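Local coordinates for protein thiazoline oxidase/subtilisin-like protease (Prochloron didemni, PDB 4H6X) that probably cleaves patellamide precursor peptides and joins the freed ends by transamidation, as a subtilisin-like protease of cyanobactin maturation, at residues K87-E90 with E91-A95; H112-S115 with T116-Q120. All blocks are in the same frame, centred on the assembly; numbering follows the deposited sequence.

Contact 1: residues K87-E90 with E91-A95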
loop_
_atom_site.group_PDB
_atom_site.type_symbol
_atom_site.label_atom_id
_atom_site.label_comp_id
_atom_site.label_asym_id
_atom_site.label_seq_id
_atom_site.Cartn_x
_atom_site.Cartn_y
_atom_site.Cartn_z
ATOM N N LYS A 87 -5.764 -19.647 18.747
ATOM C CA LYS A 87 -7.127 -20.018 19.100
ATOM C C LYS A 87 -7.737 -19.080 20.140
ATOM O O LYS A 87 -8.941 -18.822 20.105
ATOM C CB LYS A 87 -7.175 -21.471 19.586
ATOM C CG LYS A 87 -8.452 -22.221 19.231
ATOM C CD LYS A 87 -8.392 -22.845 17.836
ATOM C CE LYS A 87 -8.811 -21.875 16.733
ATOM N NZ LYS A 87 -10.229 -21.432 16.861
ATOM N N GLU A 88 -6.909 -18.566 21.052
ATOM C CA GLU A 88 -7.367 -17.585 22.042
ATOM C C GLU A 88 -7.949 -16.347 21.360
ATOM O O GLU A 88 -8.997 -15.842 21.771
ATOM C CB GLU A 88 -6.234 -17.162 22.985
ATOM C CG GLU A 88 -5.806 -18.219 23.992
ATOM C CD GLU A 88 -4.793 -17.702 25.006
ATOM O OE1 GLU A 88 -4.739 -16.477 25.254
ATOM O OE2 GLU A 88 -4.050 -18.535 25.565
ATOM N N LYS A 89 -7.265 -15.867 20.318
ATOM C CA LYS A 89 -7.724 -14.702 19.564
ATOM C C LYS A 89 -9.035 -15.000 18.842
ATOM O O LYS A 89 -9.967 -14.195 18.893
ATOM C CB LYS A 89 -6.650 -14.220 18.576
ATOM C CG LYS A 89 -7.106 -13.090 17.664
ATOM C CD LYS A 89 -6.014 -12.611 16.715
ATOM C CE LYS A 89 -6.584 -11.597 15.729
ATOM N NZ LYS A 89 -5.584 -11.020 14.778
ATOM N N GLU A 90 -9.105 -16.159 18.186
ATOM C CA GLU A 90 -10.303 -16.561 17.436
ATOM C C GLU A 90 -11.537 -16.642 18.327
ATOM O O GLU A 90 -12.617 -16.171 17.954
ATOM C CB GLU A 90 -10.087 -17.900 16.726
ATOM C CG GLU A 90 -8.943 -17.897 15.722
ATOM C CD GLU A 90 -9.035 -16.744 14.742
ATOM O OE1 GLU A 90 -10.028 -16.690 13.989
ATOM O OE2 GLU A 90 -8.121 -15.886 14.737
ATOM N N GLU A 91 -11.366 -17.228 19.511
ATOM C CA GLU A 91 -12.474 -17.376 20.457
ATOM C C GLU A 91 -12.947 -16.026 20.993
ATOM O O GLU A 91 -14.149 -15.795 21.118
ATOM C CB GLU A 91 -12.098 -18.330 21.599
ATOM C CG GLU A 91 -12.093 -19.799 21.188
ATOM C CD GLU A 91 -11.298 -20.699 22.132
ATOM O OE1 GLU A 91 -10.893 -20.250 23.229
ATOM O OE2 GLU A 91 -11.072 -21.873 21.772
ATOM N N ALA A 92 -12.003 -15.129 21.272
ATOM C CA ALA A 92 -12.332 -13.799 21.776
ATOM C C ALA A 92 -13.094 -12.959 20.748
ATOM O O ALA A 92 -14.025 -12.250 21.108
ATOM C CB ALA A 92 -11.072 -13.074 22.219
ATOM N N LEU A 93 -12.688 -13.034 19.474
ATOM C CA LEU A 93 -13.376 -12.323 18.383
ATOM C C LEU A 93 -14.790 -12.831 18.213
ATOM O O LEU A 93 -15.735 -12.044 18.045
ATOM C CB LEU A 93 -12.622 -12.490 17.053
ATOM C CG LEU A 93 -11.274 -11.785 16.940
ATOM C CD1 LEU A 93 -10.449 -12.410 15.825
ATOM C CD2 LEU A 93 -11.470 -10.291 16.735
ATOM N N GLU A 94 -14.917 -14.156 18.254
ATOM C CA GLU A 94 -16.205 -14.836 18.130
ATOM C C GLU A 94 -17.130 -14.520 19.308
ATOM O O GLU A 94 -18.342 -14.435 19.145
ATOM C CB GLU A 94 -15.995 -16.349 18.000
ATOM C CG GLU A 94 -17.234 -17.146 17.595
ATOM C CD GLU A 94 -17.754 -16.813 16.201
ATOM O OE1 GLU A 94 -17.022 -16.207 15.390
ATOM O OE2 GLU A 94 -18.914 -17.168 15.914
ATOM N N ALA A 95 -16.544 -14.338 20.488
ATOM C CA ALA A 95 -17.308 -14.022 21.693
ATOM C C ALA A 95 -17.964 -12.631 21.645
ATOM O O ALA A 95 -19.026 -12.423 22.228
ATOM C CB ALA A 95 -16.418 -14.158 22.928
#
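The backbone N of E91 donates to K87 O at 3.0 Å with an N-H...O angle of 161°, and the same i to i+4 pattern recurs from A92 to E88 O, L93 to K89 O and E94 to E90 O. In E91, CG is anti to the carbonyl carbon (chi1 -75°), which leads the side chain back over the K87 carbonyl, with E91 CG 3.5 Å from K87 O. The E91 side chain crosses that of K87 at about a right angle, E91 OE2 lying 3.7 Å from K87 CG. The lysine bends at chi2, chi3 and chi4, and K87 NZ remains 5.0 Å from E91 OE2; the opposite charges are near but not in contact, so any attraction is probably weak. These turns belong to helix 87-96, which packs on the preceding helix 70-82 of the subtilase chain: L93 meets F76 and I79, and A92 meets I79. Beside this flank the extended K89 chain, which also touches L84 of a loop, crosses L93 obliquely, K89 CG coming to 3.9 Å and K89 CE to 4.0 Å from the L93 CD1 methyl. L93 CG also lies 3.4 Å from K89 O. E94 OE1 is engaged elsewhere, in a salt bridge with K101.

Contact 2: residues H112-S115 with T116-Q120; sequences HVTS and TIVGQ
This is a local, buried i to i+4 contact in the last turns of helix 101-118 of the subtilisin-like fold, the helix that also carries, about one turn before H112, H109, the histidine of a probable Ser-His-Asp triad. One flank faces the central parallel sheet: V113 touches D39, the probable triad aspartate, while I117 meets I35 and I37 of the same strand 34-39. I117 also packs on P278 and T281 of helix 273-293. Along this flank the side chains of V113 and I117 lie side by side and point the same way, V113 CG1 being 4.1 Å from I117 CD1. T114 and V118 pair likewise, with T114 CG2 4.0 Å from V118 CG1; T114 OG1 is occupied by A110 O and N136 OD1.

The polar side centres on H112 O, which accepts from T116 N at 2.9 Å and from S115 OG at 2.8 Å. Chi1 of 72° places S115 OG between its own backbone N and carbonyl carbon, folded back toward the preceding turn; the same oxygen also hydrogen-bonds A260 N, far along the chain. With the hydroxyl gone, as in an alanine here, A260 N would probably lose this acceptor and H112 O one of its donors. A water joins the side chains of T116 and H112, 2.9 Å from T116 OG1 and 2.9 Å from H112 ND1, and sits at the imidazole edge in the ring plane. At the far end of the ring H112 NE2 is bonded to V268 O, so both nitrogens have partners and the rotation of the ring is restrained. The chain leaves helical geometry at G119, where G119 N still donates to S115 O at 2.8 Å with an N-H...O angle of 146°.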
loop_
_atom_site.group_PDB
_atom_site.type_symbol
_atom_site.label_atom_id
_atom_site.label_comp_id
_atom_site.label_asym_id
_atom_site.label_seq_id
_atom_site.Cartn_x
_atom_site.Cartn_y
_atom_site.Cartn_z
ATOM N N HIS A 112 -4.828 1.216 7.667
ATOM C CA HIS A 112 -3.398 1.093 7.839
ATOM C C HIS A 112 -2.684 1.327 6.503
ATOM O O HIS A 112 -1.807 2.186 6.404
ATOM C CB HIS A 112 -3.051 -0.294 8.384
ATOM C CG HIS A 112 -1.760 -0.336 9.132
ATOM N ND1 HIS A 112 -0.542 -0.480 8.505
ATOM C CD2 HIS A 112 -1.493 -0.240 10.460
ATOM C CE1 HIS A 112 0.420 -0.482 9.411
ATOM N NE2 HIS A 112 -0.129 -0.341 10.606
ATOM N N VAL A 113 -3.061 0.538 5.500
ATOM C CA VAL A 113 -2.463 0.616 4.155
ATOM C C VAL A 113 -2.577 2.030 3.589
ATOM O O VAL A 113 -1.601 2.575 3.125
ATOM C CB VAL A 113 -3.105 -0.437 3.212
ATOM C CG1 VAL A 113 -2.899 -0.092 1.739
ATOM C CG2 VAL A 113 -2.526 -1.801 3.523
ATOM N N THR A 114 -3.759 2.634 3.679
ATOM C CA THR A 114 -3.979 3.960 3.103
ATOM C C THR A 114 -3.122 5.024 3.802
ATOM O O THR A 114 -2.526 5.880 3.139
ATOM C CB THR A 114 -5.474 4.334 3.117
ATOM O OG1 THR A 114 -6.224 3.308 2.441
ATOM C CG2 THR A 114 -5.712 5.657 2.428
ATOM N N SER A 115 -3.053 4.955 5.131
ATOM C CA SER A 115 -2.211 5.881 5.904
ATOM C C SER A 115 -0.719 5.717 5.575
ATOM O O SER A 115 0.029 6.704 5.527
ATOM C CB SER A 115 -2.472 5.726 7.416
ATOM O OG SER A 115 -1.937 4.499 7.922
ATOM N N THR A 116 -0.291 4.479 5.335
ATOM C CA THR A 116 1.111 4.202 4.947
ATOM C C THR A 116 1.481 4.883 3.629
ATOM O O THR A 116 2.618 5.333 3.427
ATOM C CB THR A 116 1.368 2.679 4.858
ATOM O OG1 THR A 116 1.271 2.125 6.178
ATOM C CG2 THR A 116 2.762 2.365 4.290
ATOM N N ILE A 117 0.512 4.942 2.728
ATOM C CA ILE A 117 0.728 5.516 1.422
ATOM C C ILE A 117 0.598 7.035 1.476
ATOM O O ILE A 117 1.423 7.757 0.901
ATOM C CB ILE A 117 -0.226 4.886 0.370
ATOM C CG1 ILE A 117 0.150 3.403 0.161
ATOM C CG2 ILE A 117 -0.161 5.664 -0.933
ATOM C CD1 ILE A 117 -0.881 2.569 -0.590
ATOM N N VAL A 118 -0.432 7.524 2.156
ATOM C CA VAL A 118 -0.807 8.928 1.976
ATOM C C VAL A 118 -0.973 9.765 3.249
ATOM O O VAL A 118 -1.318 10.949 3.174
ATOM C CB VAL A 118 -2.048 9.060 1.065
ATOM C CG1 VAL A 118 -3.345 8.873 1.853
ATOM C CG2 VAL A 118 -2.042 10.386 0.323
ATOM N N GLY A 119 -0.733 9.171 4.408
ATOM C CA GLY A 119 -0.854 9.931 5.655
ATOM C C GLY A 119 -0.036 11.216 5.611
ATOM O O GLY A 119 1.106 11.224 5.137
ATOM N N GLN A 120 -0.622 12.301 6.105
ATOM C CA GLN A 120 0.005 13.625 6.039
ATOM C C GLN A 120 1.178 13.791 7.005
ATOM O O GLN A 120 1.185 13.216 8.101
ATOM C CB GLN A 120 -1.045 14.721 6.227
ATOM C CG GLN A 120 -2.145 14.675 5.175
ATOM C CD GLN A 120 -1.612 14.862 3.764
ATOM O OE1 GLN A 120 -1.376 13.888 3.033
ATOM N NE2 GLN A 120 -1.414 16.114 3.374
HETATM O O HOH W 1 0.545 -0.617 5.825
#

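Overall arrangement
Contact 1 is a surface contact and contact 2 a buried one, their centres 28 Å apart and their nearest atoms about 12 Å apart without touching. They lie on successive helices, 87-96 and 101-118, and both rest on i to i+4 backbone bonding, but the side chains differ with depth. At 87-95, lysines and glutamates dominate, and L93 and A92 supply apolar contacts with helix 70-82. At 112-120 every touching residue is buried: apolar groups face strand 34-39 and helix 273-293, while the side-chain polar groups of H112, T114, S115 and T116 find partners in the protein or in a bound water. Contact 2 alone adjoins the probable catalytic triad.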